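Local coordinates for chromosome replication initiation inhibitor protein (Agrobacterium tumefaciens, PDB 3FD3) that probably acts as a LysR-family DNA-binding transcription factor, with this chain forming its C-terminal substrate-binding portion, at residues A[51-56]-A[177-182]; A[4-9]-A[30-35]; A[96-101]-A[122-127]; A[110-115]-A[145-150]. All coordinates share one frame; numbering follows the deposited sequence. Where two conformers were deposited one is given.

Contact 1. Residues A[51-56]-A[177-182]; sequences VLAAVT and LYWQVN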
# COMPACT_ATOMS: atom_id res chain seq x y z
N VAL A 51 17.80 -10.34 -3.24
CA VAL A 51 17.51 -10.06 -1.84
C VAL A 51 18.23 -11.10 -0.97
O VAL A 51 18.48 -12.23 -1.41
CB VAL A 51 15.98 -10.05 -1.51
CG1 VAL A 51 15.23 -8.97 -2.31
CG2 VAL A 51 15.36 -11.43 -1.72
N LEU A 52 18.52 -10.71 0.28
CA LEU A 52 19.19 -11.59 1.24
C LEU A 52 18.23 -12.37 2.12
O LEU A 52 18.62 -13.35 2.75
CB LEU A 52 20.11 -10.77 2.15
CG LEU A 52 21.27 -10.13 1.42
CD1 LEU A 52 22.15 -9.34 2.41
CD2 LEU A 52 22.07 -11.22 0.73
N ALA A 53 17.00 -11.91 2.21
CA ALA A 53 16.01 -12.48 3.10
C ALA A 53 14.64 -12.07 2.67
O ALA A 53 14.46 -11.05 1.95
CB ALA A 53 16.24 -12.03 4.56
N ALA A 54 13.65 -12.87 3.07
CA ALA A 54 12.27 -12.62 2.63
C ALA A 54 11.27 -13.27 3.56
O ALA A 54 11.49 -14.39 4.05
CB ALA A 54 12.05 -13.14 1.21
N VAL A 55 10.16 -12.55 3.78
CA VAL A 55 8.92 -13.10 4.29
C VAL A 55 8.17 -13.59 3.07
O VAL A 55 7.92 -12.81 2.11
CB VAL A 55 8.08 -12.05 5.07
CG1 VAL A 55 6.65 -12.60 5.39
CG2 VAL A 55 8.81 -11.60 6.33
N THR A 56 7.80 -14.86 3.08
CA THR A 56 7.16 -15.50 1.93
C THR A 56 6.20 -16.59 2.38
O THR A 56 6.38 -17.19 3.44
CB THR A 56 8.21 -16.09 0.99
OG1 THR A 56 7.57 -16.74 -0.12
CG2 THR A 56 9.10 -17.08 1.73
N LEU A 177 3.32 -18.40 6.92
CA LEU A 177 4.41 -17.58 6.40
C LEU A 177 5.76 -18.09 6.90
O LEU A 177 5.85 -18.72 7.95
CB LEU A 177 4.23 -16.14 6.81
CG LEU A 177 3.02 -15.40 6.24
CD1 LEU A 177 3.06 -14.00 6.80
CD2 LEU A 177 3.06 -15.41 4.70
N TYR A 178 6.79 -17.81 6.11
CA TYR A 178 8.14 -18.29 6.37
C TYR A 178 9.13 -17.16 6.19
O TYR A 178 8.92 -16.24 5.40
CB TYR A 178 8.48 -19.42 5.39
CG TYR A 178 7.52 -20.55 5.53
CD1 TYR A 178 7.75 -21.57 6.44
CD2 TYR A 178 6.33 -20.58 4.80
CE1 TYR A 178 6.85 -22.58 6.63
CE2 TYR A 178 5.42 -21.59 4.98
CZ TYR A 178 5.68 -22.59 5.90
OH TYR A 178 4.77 -23.62 6.07
N TRP A 179 10.23 -17.23 6.94
CA TRP A 179 11.34 -16.31 6.82
C TRP A 179 12.50 -17.11 6.22
O TRP A 179 12.96 -18.10 6.83
CB TRP A 179 11.69 -15.81 8.20
CG TRP A 179 12.86 -14.89 8.34
CD1 TRP A 179 13.98 -15.11 9.12
CD2 TRP A 179 13.03 -13.58 7.78
NE1 TRP A 179 14.84 -14.02 9.05
CE2 TRP A 179 14.30 -13.09 8.21
CE3 TRP A 179 12.28 -12.80 6.89
CZ2 TRP A 179 14.80 -11.84 7.81
CZ3 TRP A 179 12.78 -11.55 6.52
CH2 TRP A 179 14.01 -11.08 7.00
N GLN A 180 12.96 -16.68 5.04
CA GLN A 180 14.02 -17.37 4.29
C GLN A 180 15.20 -16.42 4.27
O GLN A 180 15.03 -15.23 4.03
CB GLN A 180 13.58 -17.74 2.87
CG GLN A 180 12.47 -18.79 2.82
CD GLN A 180 12.61 -19.83 1.71
OE1 GLN A 180 13.72 -20.14 1.25
NE2 GLN A 180 11.48 -20.41 1.29
N VAL A 181 16.39 -16.91 4.63
CA VAL A 181 17.58 -16.06 4.70
C VAL A 181 18.73 -16.74 3.99
O VAL A 181 18.98 -17.93 4.18
CB VAL A 181 18.03 -15.79 6.16
CG1 VAL A 181 19.21 -14.82 6.18
CG2 VAL A 181 16.82 -15.26 6.99
N ASN A 182 19.43 -15.98 3.15
CA ASN A 182 20.65 -16.46 2.50
C ASN A 182 21.61 -16.98 3.57
O ASN A 182 21.94 -16.26 4.51
CB ASN A 182 21.27 -15.30 1.73
CG ASN A 182 22.51 -15.68 1.00
OD1 ASN A 182 23.49 -16.16 1.59
ND2 ASN A 182 22.51 -15.44 -0.33
O HOH W 1 20.06 -14.46 -1.59

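Contact 2. Residues A[4-9]-A[30-35]; sequences LNIATN and YLVNIA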
# COMPACT_ATOMS: atom_id res chain seq x y z
N LEU A 4 20.54 -3.49 3.36
CA LEU A 4 20.06 -4.87 3.31
C LEU A 4 18.84 -4.96 2.42
O LEU A 4 17.83 -4.30 2.70
CB LEU A 4 19.68 -5.35 4.71
CG LEU A 4 20.75 -5.28 5.80
CD1 LEU A 4 20.21 -5.87 7.08
CD2 LEU A 4 22.00 -6.04 5.30
N ASN A 5 18.93 -5.76 1.37
CA ASN A 5 17.77 -6.05 0.49
C ASN A 5 16.91 -7.18 1.06
O ASN A 5 17.37 -8.34 1.18
CB ASN A 5 18.27 -6.44 -0.90
CG ASN A 5 19.10 -5.36 -1.58
OD1 ASN A 5 18.95 -4.18 -1.31
ND2 ASN A 5 20.02 -5.78 -2.45
N ILE A 6 15.65 -6.88 1.38
CA ILE A 6 14.72 -7.80 2.02
C ILE A 6 13.40 -7.74 1.25
O ILE A 6 12.98 -6.68 0.80
CB ILE A 6 14.48 -7.40 3.48
CG1 ILE A 6 15.78 -7.34 4.28
CG2 ILE A 6 13.50 -8.39 4.21
CD1 ILE A 6 15.57 -6.48 5.57
N ALA A 7 12.77 -8.88 1.05
CA ALA A 7 11.50 -8.96 0.34
C ALA A 7 10.39 -9.30 1.33
O ALA A 7 10.61 -9.94 2.36
CB ALA A 7 11.56 -10.02 -0.77
N THR A 8 9.18 -8.85 0.99
CA THR A 8 7.97 -9.18 1.77
C THR A 8 6.80 -9.18 0.81
O THR A 8 6.84 -8.49 -0.24
CB THR A 8 7.69 -8.19 2.92
OG1 THR A 8 6.49 -8.59 3.60
CG2 THR A 8 7.53 -6.75 2.41
N ASN A 9 5.77 -9.96 1.16
CA ASN A 9 4.49 -9.84 0.51
C ASN A 9 3.80 -8.55 0.98
O ASN A 9 4.08 -8.05 2.07
CB ASN A 9 3.59 -11.08 0.78
CG ASN A 9 3.32 -11.36 2.30
OD1 ASN A 9 4.15 -11.11 3.16
ND2 ASN A 9 2.20 -11.98 2.59
N TYR A 30 22.24 -0.50 9.98
CA TYR A 30 21.81 -0.94 8.67
C TYR A 30 20.69 -0.09 8.11
O TYR A 30 19.82 0.43 8.84
CB TYR A 30 21.33 -2.38 8.71
CG TYR A 30 22.44 -3.37 8.94
CD1 TYR A 30 23.28 -3.73 7.89
CD2 TYR A 30 22.62 -3.98 10.17
CE1 TYR A 30 24.30 -4.67 8.07
CE2 TYR A 30 23.63 -4.94 10.35
CZ TYR A 30 24.46 -5.27 9.29
OH TYR A 30 25.48 -6.20 9.43
N LEU A 31 20.71 0.05 6.79
CA LEU A 31 19.56 0.57 6.05
C LEU A 31 18.88 -0.62 5.39
O LEU A 31 19.55 -1.64 5.16
CB LEU A 31 20.04 1.57 4.99
CG LEU A 31 20.78 2.80 5.53
CD1 LEU A 31 21.48 3.58 4.42
CD2 LEU A 31 19.82 3.68 6.31
N VAL A 32 17.59 -0.51 5.06
CA VAL A 32 16.88 -1.56 4.39
C VAL A 32 16.32 -1.09 3.05
O VAL A 32 15.93 0.07 2.89
CB VAL A 32 15.78 -2.19 5.28
CG1 VAL A 32 16.45 -2.83 6.52
CG2 VAL A 32 14.65 -1.15 5.67
N ASN A 33 16.35 -1.99 2.09
CA ASN A 33 15.69 -1.80 0.81
C ASN A 33 14.63 -2.87 0.73
O ASN A 33 14.93 -4.07 0.58
CB ASN A 33 16.72 -1.91 -0.32
CG ASN A 33 16.09 -1.80 -1.69
OD1 ASN A 33 14.91 -1.64 -1.85
ND2 ASN A 33 16.92 -1.87 -2.70
N ILE A 34 13.38 -2.43 0.89
CA ILE A 34 12.24 -3.34 1.00
C ILE A 34 11.59 -3.54 -0.34
O ILE A 34 11.10 -2.58 -0.95
CB ILE A 34 11.23 -2.84 2.04
CG1 ILE A 34 11.90 -2.78 3.40
CG2 ILE A 34 10.01 -3.80 2.09
CD1 ILE A 34 11.11 -2.01 4.41
N ALA A 35 11.67 -4.77 -0.85
CA ALA A 35 11.05 -5.10 -2.13
C ALA A 35 9.74 -5.81 -1.84
O ALA A 35 9.67 -6.76 -1.02
CB ALA A 35 11.98 -6.02 -2.98

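Contact 3. Residues A[96-101]-A[122-127]; sequences ALARAP and EDVSYP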
# COMPACT_ATOMS: atom_id res chain seq x y z
N ALA A 96 -25.51 -15.84 -6.20
CA ALA A 96 -25.17 -14.48 -5.73
C ALA A 96 -23.71 -14.12 -5.98
O ALA A 96 -23.38 -13.01 -6.38
CB ALA A 96 -25.53 -14.32 -4.26
N LEU A 97 -22.81 -15.08 -5.75
CA LEU A 97 -21.38 -14.85 -5.95
C LEU A 97 -21.01 -14.67 -7.41
O LEU A 97 -20.01 -14.04 -7.74
CB LEU A 97 -20.56 -15.99 -5.35
CG LEU A 97 -20.42 -15.95 -3.83
CD1 LEU A 97 -20.00 -17.35 -3.33
CD2 LEU A 97 -19.43 -14.83 -3.38
N ALA A 98 -21.86 -15.18 -8.30
CA ALA A 98 -21.62 -14.98 -9.73
C ALA A 98 -21.94 -13.57 -10.17
O ALA A 98 -21.60 -13.19 -11.28
CB ALA A 98 -22.45 -16.01 -10.56
N ARG A 99 -22.62 -12.81 -9.30
CA ARG A 99 -23.04 -11.44 -9.62
C ARG A 99 -22.47 -10.33 -8.73
O ARG A 99 -22.50 -9.18 -9.14
CB ARG A 99 -24.57 -11.37 -9.58
CG ARG A 99 -25.22 -12.30 -10.58
CD ARG A 99 -26.71 -12.23 -10.49
NE ARG A 99 -27.35 -12.89 -11.63
CZ ARG A 99 -27.55 -12.32 -12.82
NH1 ARG A 99 -27.13 -11.08 -13.08
NH2 ARG A 99 -28.16 -13.01 -13.78
N ALA A 100 -21.98 -10.64 -7.53
CA ALA A 100 -21.53 -9.64 -6.57
C ALA A 100 -20.10 -9.20 -6.92
O ALA A 100 -19.27 -10.07 -7.19
CB ALA A 100 -21.54 -10.22 -5.17
N PRO A 101 -19.80 -7.89 -6.89
CA PRO A 101 -18.42 -7.49 -7.20
C PRO A 101 -17.42 -7.93 -6.14
O PRO A 101 -17.51 -7.52 -4.98
CB PRO A 101 -18.50 -5.95 -7.24
CG PRO A 101 -19.89 -5.66 -7.54
CD PRO A 101 -20.70 -6.73 -6.85
N GLU A 122 -17.76 -25.64 -3.91
CA GLU A 122 -17.66 -25.63 -5.37
C GLU A 122 -16.95 -24.35 -5.80
O GLU A 122 -16.86 -23.41 -5.02
CB GLU A 122 -19.06 -25.71 -6.01
CG GLU A 122 -19.96 -24.50 -5.77
CD GLU A 122 -21.42 -24.80 -6.12
OE1 GLU A 122 -21.86 -24.45 -7.23
OE2 GLU A 122 -22.12 -25.39 -5.27
N ASP A 123 -16.46 -24.34 -7.04
CA ASP A 123 -15.85 -23.15 -7.61
C ASP A 123 -16.90 -22.28 -8.26
O ASP A 123 -17.72 -22.75 -9.01
CB ASP A 123 -14.78 -23.52 -8.65
CG ASP A 123 -13.47 -23.97 -8.02
OD1 ASP A 123 -12.90 -23.26 -7.16
OD2 ASP A 123 -12.99 -25.04 -8.39
N VAL A 124 -16.88 -20.99 -7.96
CA VAL A 124 -17.77 -20.05 -8.62
C VAL A 124 -16.92 -18.95 -9.25
O VAL A 124 -16.07 -18.38 -8.58
CB VAL A 124 -18.77 -19.40 -7.62
CG1 VAL A 124 -19.73 -18.47 -8.36
CG2 VAL A 124 -19.54 -20.48 -6.85
N SER A 125 -17.18 -18.65 -10.52
CA SER A 125 -16.49 -17.54 -11.18
C SER A 125 -17.19 -16.23 -10.84
O SER A 125 -18.36 -16.02 -11.19
CB SER A 125 -16.47 -17.73 -12.69
OG SER A 125 -15.69 -16.72 -13.29
N TYR A 126 -16.45 -15.32 -10.21
CA TYR A 126 -17.02 -14.09 -9.64
C TYR A 126 -16.52 -12.87 -10.43
O TYR A 126 -15.36 -12.85 -10.84
CB TYR A 126 -16.68 -13.97 -8.15
CG TYR A 126 -15.22 -13.78 -7.84
CD1 TYR A 126 -14.35 -14.87 -7.75
CD2 TYR A 126 -14.70 -12.51 -7.60
CE1 TYR A 126 -12.99 -14.70 -7.46
CE2 TYR A 126 -13.35 -12.32 -7.33
CZ TYR A 126 -12.49 -13.42 -7.27
OH TYR A 126 -11.15 -13.20 -6.99
N PRO A 127 -17.39 -11.87 -10.64
CA PRO A 127 -16.92 -10.63 -11.27
C PRO A 127 -16.09 -9.86 -10.26
O PRO A 127 -16.33 -9.97 -9.05
CB PRO A 127 -18.22 -9.89 -11.60
CG PRO A 127 -19.19 -10.36 -10.61
CD PRO A 127 -18.81 -11.78 -10.27
O HOH W 2 -19.76 -14.59 -12.81

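Contact 4. Residues A[110-115]-A[145-150]; sequences RLQASW and MGWGLN. With CA (calcium ion), chain B.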
# COMPACT_ATOMS: atom_id res chain seq x y z
N ARG A 110 -5.27 -15.93 -5.48
CA ARG A 110 -6.20 -17.05 -5.45
C ARG A 110 -7.05 -17.09 -4.19
O ARG A 110 -7.83 -18.02 -3.99
CB ARG A 110 -5.44 -18.38 -5.58
CG ARG A 110 -4.85 -18.61 -6.95
CD ARG A 110 -4.07 -19.92 -7.03
NE ARG A 110 -4.93 -21.10 -6.97
CZ ARG A 110 -4.77 -22.12 -6.13
NH1 ARG A 110 -3.77 -22.11 -5.26
NH2 ARG A 110 -5.60 -23.14 -6.16
N LEU A 111 -6.91 -16.08 -3.33
CA LEU A 111 -7.59 -16.14 -2.02
C LEU A 111 -9.12 -16.13 -2.07
O LEU A 111 -9.78 -16.86 -1.32
CB LEU A 111 -7.08 -15.03 -1.08
CG LEU A 111 -5.58 -15.00 -0.76
CD1 LEU A 111 -5.34 -14.04 0.42
CD2 LEU A 111 -4.98 -16.38 -0.49
N GLN A 112 -9.71 -15.31 -2.93
CA GLN A 112 -11.16 -15.28 -3.02
C GLN A 112 -11.65 -16.61 -3.59
O GLN A 112 -12.63 -17.16 -3.11
CB GLN A 112 -11.64 -14.15 -3.92
CG GLN A 112 -11.54 -12.77 -3.28
CD GLN A 112 -10.12 -12.29 -3.06
OE1 GLN A 112 -9.81 -11.76 -2.00
NE2 GLN A 112 -9.27 -12.42 -4.08
N ALA A 113 -10.97 -17.10 -4.62
CA ALA A 113 -11.33 -18.37 -5.27
C ALA A 113 -11.24 -19.52 -4.27
O ALA A 113 -12.13 -20.38 -4.19
CB ALA A 113 -10.42 -18.64 -6.48
N SER A 114 -10.16 -19.53 -3.50
CA SER A 114 -9.95 -20.54 -2.49
C SER A 114 -11.03 -20.48 -1.40
O SER A 114 -11.58 -21.51 -1.02
CB SER A 114 -8.57 -20.36 -1.86
OG SER A 114 -8.37 -21.42 -0.94
N TRP A 115 -11.33 -19.28 -0.93
CA TRP A 115 -12.37 -19.08 0.07
C TRP A 115 -13.72 -19.60 -0.43
O TRP A 115 -14.40 -20.33 0.28
CB TRP A 115 -12.48 -17.60 0.49
CG TRP A 115 -13.56 -17.41 1.50
CD1 TRP A 115 -13.46 -17.60 2.85
CD2 TRP A 115 -14.90 -17.06 1.24
NE1 TRP A 115 -14.67 -17.38 3.45
CE2 TRP A 115 -15.58 -17.04 2.48
CE3 TRP A 115 -15.63 -16.76 0.07
CZ2 TRP A 115 -16.93 -16.73 2.59
CZ3 TRP A 115 -16.96 -16.46 0.18
CH2 TRP A 115 -17.61 -16.47 1.43
N MSE A 145 -17.63 -1.30 -1.88
CA MSE A 145 -17.27 -1.44 -3.29
C MSE A 145 -17.20 -2.92 -3.73
O MSE A 145 -17.52 -3.26 -4.86
CB MSE A 145 -15.93 -0.73 -3.47
CG MSE A 145 -15.60 -0.48 -4.77
SE MSE A 145 -13.99 0.64 -4.86
CE MSE A 145 -13.55 -0.12 -6.43
N GLY A 146 -16.80 -3.79 -2.82
CA GLY A 146 -16.65 -5.20 -3.12
C GLY A 146 -16.43 -5.96 -1.85
O GLY A 146 -16.33 -5.38 -0.77
N TRP A 147 -16.42 -7.28 -1.99
CA TRP A 147 -16.01 -8.20 -0.92
C TRP A 147 -14.64 -8.80 -1.25
O TRP A 147 -14.29 -8.94 -2.40
CB TRP A 147 -17.03 -9.30 -0.71
CG TRP A 147 -17.04 -10.34 -1.83
CD1 TRP A 147 -17.75 -10.30 -2.99
CD2 TRP A 147 -16.28 -11.55 -1.88
NE1 TRP A 147 -17.49 -11.39 -3.76
CE2 TRP A 147 -16.58 -12.18 -3.10
CE3 TRP A 147 -15.37 -12.15 -1.01
CZ2 TRP A 147 -16.01 -13.41 -3.46
CZ3 TRP A 147 -14.79 -13.36 -1.38
CH2 TRP A 147 -15.11 -13.97 -2.60
N GLY A 148 -13.88 -9.14 -0.22
CA GLY A 148 -12.59 -9.75 -0.44
C GLY A 148 -11.97 -10.26 0.83
O GLY A 148 -12.51 -10.05 1.92
N LEU A 149 -10.85 -10.96 0.67
CA LEU A 149 -10.13 -11.52 1.81
C LEU A 149 -9.14 -10.49 2.35
O LEU A 149 -8.30 -9.97 1.61
CB LEU A 149 -9.41 -12.80 1.41
CG LEU A 149 -10.24 -14.10 1.40
CD1 LEU A 149 -10.57 -14.56 2.80
CD2 LEU A 149 -11.56 -13.91 0.60
N ASN A 150 -9.28 -10.16 3.63
CA ASN A 150 -8.43 -9.19 4.28
C ASN A 150 -7.77 -9.82 5.50
O ASN A 150 -8.43 -10.56 6.26
CB ASN A 150 -9.25 -7.99 4.74
CG ASN A 150 -9.79 -7.20 3.60
OD1 ASN A 150 -9.02 -6.58 2.87
ND2 ASN A 150 -11.12 -7.18 3.43
CA CA B . -6.44 -9.73 0.09
O HOH W 3 -7.08 -11.22 -1.52
O HOH W 4 -5.21 -8.08 1.35

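Contact 1. Residues A[51-56]-A[177-182]
Trp179 reaches over the neighbouring strand to Ala53 and Ala54. From CB the first torsion puts CG anti to the backbone N (chi1 177°), which swings the indole toward 51-56. CD2 is then near the Ala54 carbonyl, and CE3 is closer, 3.3 Å from Ala54 O. CZ3 passes Ala54 C at 3.7 Å. At the far end CH2 presses on Ala53 CB at 3.4 Å, with CZ2 just behind. Val55 CG2 meets CE3 at 3.7 Å, the two side chains crossing at about a right angle. Val181 CG2 lies over one face of the indole, offset toward the rim, and NE1 bonds to Thr193 OG1.

Strand 53-56 pairs antiparallel (162°) with the long strand 165-181 in the mixed sheet of the LysR substrate-binding domain. Ala54 with Gln180 and Thr56 with Tyr178 are hydrogen-bonded pairs; Ala53 with Val181 and Val55 with Trp179 are non-hydrogen-bonded ones. Asn182 N extends the ladder to Leu52 O at 2.8 Å, a water links Val51 O to Asn182 ND2, and Asn182 OD1 bonds to Leu184 N. On the opposite face Thr56 CG2 lies 3.9 Å from Gln180 CG, while the buried Gln180 amide bonds to His58 O, Lys60 O and Val62 N. The chemistry thus divides by face: apolar Trp179, Val55 and Val181 touch helix 190-203, Ala53 lying against the indole, while opposite them backbone groups satisfy a buried amide.

Contact 2. Residues A[4-9]-A[30-35]
The Leu31 carbonyl oxygen takes the N-H of Leu4 at 2.8 Å and a nearly straight 170°, and Leu4 O in turn accepts from Asn33 N. Ile6 repeats the pattern, donating its N-H to Asn33 O and receiving Ala35 N on its own oxygen, and Thr8 N to Ala35 O at 2.9 Å completes the ladder. Each of Leu4 and Ile6 therefore bonds to the residues on both sides of its opposite number, the signature of parallel pairing. Helix 17-26 lies between the two strands in sequence, so strands 3-8 and 31-36 form the beta-alpha-beta unit that opens this periplasmic-binding-protein-like domain.

Leu4 lies over one face of the Tyr30 ring: its CD1 makes a CH-pi contact 4.1 Å from the centroid, offset toward the rim, while Leu4 CG lies 3.6 Å from Tyr30 CD1. Ile6 CD1 touches Val32 CG1 at 3.9 Å on that same side of the sheet, which helix 17-26 covers through Phe24 against Leu4 and Phe17 against Ile6. On the other side Asn5 OD1 comes 3.3 Å from Asn33 CB, the two amide planes standing 88° apart. With CG anti to its N (chi1 177°), Asn33 brings ND2 to 3.4 Å from Asn5 OD1; ND2 bonds to a tetraethylene glycol probably from the crystallisation liquor. On edge strand 31-36, Val32 and Ile34 extend backbone hydrogen bonds to the second subunit.

Contact 3. Residues A[96-101]-A[122-127]
Pro127 wedges its ring against the turn 98-100, CD lying 3.3 Å from Ala98 O and CG 3.4 Å from Ala100 O. A proline nitrogen has no N-H to donate, so this approach is one of van der Waals contact. Just before it, the backbone sets Tyr126 CB against Leu97 O at 3.4 Å. The first torsion, with CG between the backbone N and the carbonyl carbon (chi1 66°), turns the ring away from 96-101, toward Gln112 and Ile116 of helix 111-120. Its hydroxyl is hydrogen-bonded to Thr104 OG1.

Both segments lead into the short parallel pair of strands 102-104 and 128-130, so the contact joins the end of helix 94-97 to the loop that follows helix 111-120. Val124 enters from that loop with CG1 anti to the backbone N (chi1 -178°), which places this methyl 4.0 Å from Leu97 CB and 3.9 Å from Ala98 N. Leu97 packs on Leu120 and Phe88. The direct contacts are supplemented by a water that donates to Ala98 O at 2.8 Å and to Ser125 O at 2.6 Å. Arg1 of the second subunit packs on Pro127 and bonds to Arg99 O.

Contact 4. Residues A[110-115]-A[145-150]
Trp115 and Trp147 meet obliquely, their six-membered rings 5.4 Å apart at the centroids with planes inclined by 54°, so the pair is neither stacked nor T-shaped. The closest atoms are Trp115 CE3 and Trp147 CZ3, at 3.8 Å. Trp147 carries CG between its backbone N and carbonyl carbon, a torsion that directs the benzo end of the indole at the helix. There its CH2 also touches Gln112 CB at 3.7 Å. Gln112 and Trp147 run past each other in opposite directions, the amide plane turned 66° from the ring.

The glutamine chain bends at chi2 and brings OE1 to Leu149 N, 3.0 Å away. This donor lies in the carbonyl plane on a lone pair. A water also donates to OE1 at 2.8 Å, so two groups grip the oxygen, while NE2 is bonded to Asp109 OD2; both ends of the amide are thereby fixed. Leu149 packs against Leu111 and Trp115: CD2 lies 3.8 Å from Trp115 CB, and CB faces Leu111 CB. Trp115 NE1 has its own partner in Thr171 OG1.

Helix 111-120 thus packs against strand 148-151, an outermost strand of the mixed sheet within this chain, its short segment crossing that of the strand at 103°. Leu149 O coordinates a calcium ion at 2.4 Å, and the water held by Gln112 is a second ligand. The arrangement is that of a calcium site bound by the Leu149 carbonyl, two waters and one atom from elsewhere in the structure, with a second-shell glutamine that, through its bonds to Leu149 N and the water, probably orients both.

How the contacts relate
Contacts 1 and 2 lie side by side in the same part of the mixed sheet, their centres 10 Å apart, with strand 3-8 bonding to strand 53-56. Both are largely buried and held by backbone ladders, one antiparallel and one parallel. Contacts 3 and 4 sit on the other side of the chain's centre and touch through Pro101 and Trp147. Contact 4 is buried and relies on side chains, with a single direct hydrogen bond and a metal beside it; contact 3, partly exposed, joins a helix end to a loop through proline, carbonyls and water. Contact 4 also reaches the mixed sheet, though about 28 Å from contact 2 between centres. Contacts 2 and 3 both border the second subunit.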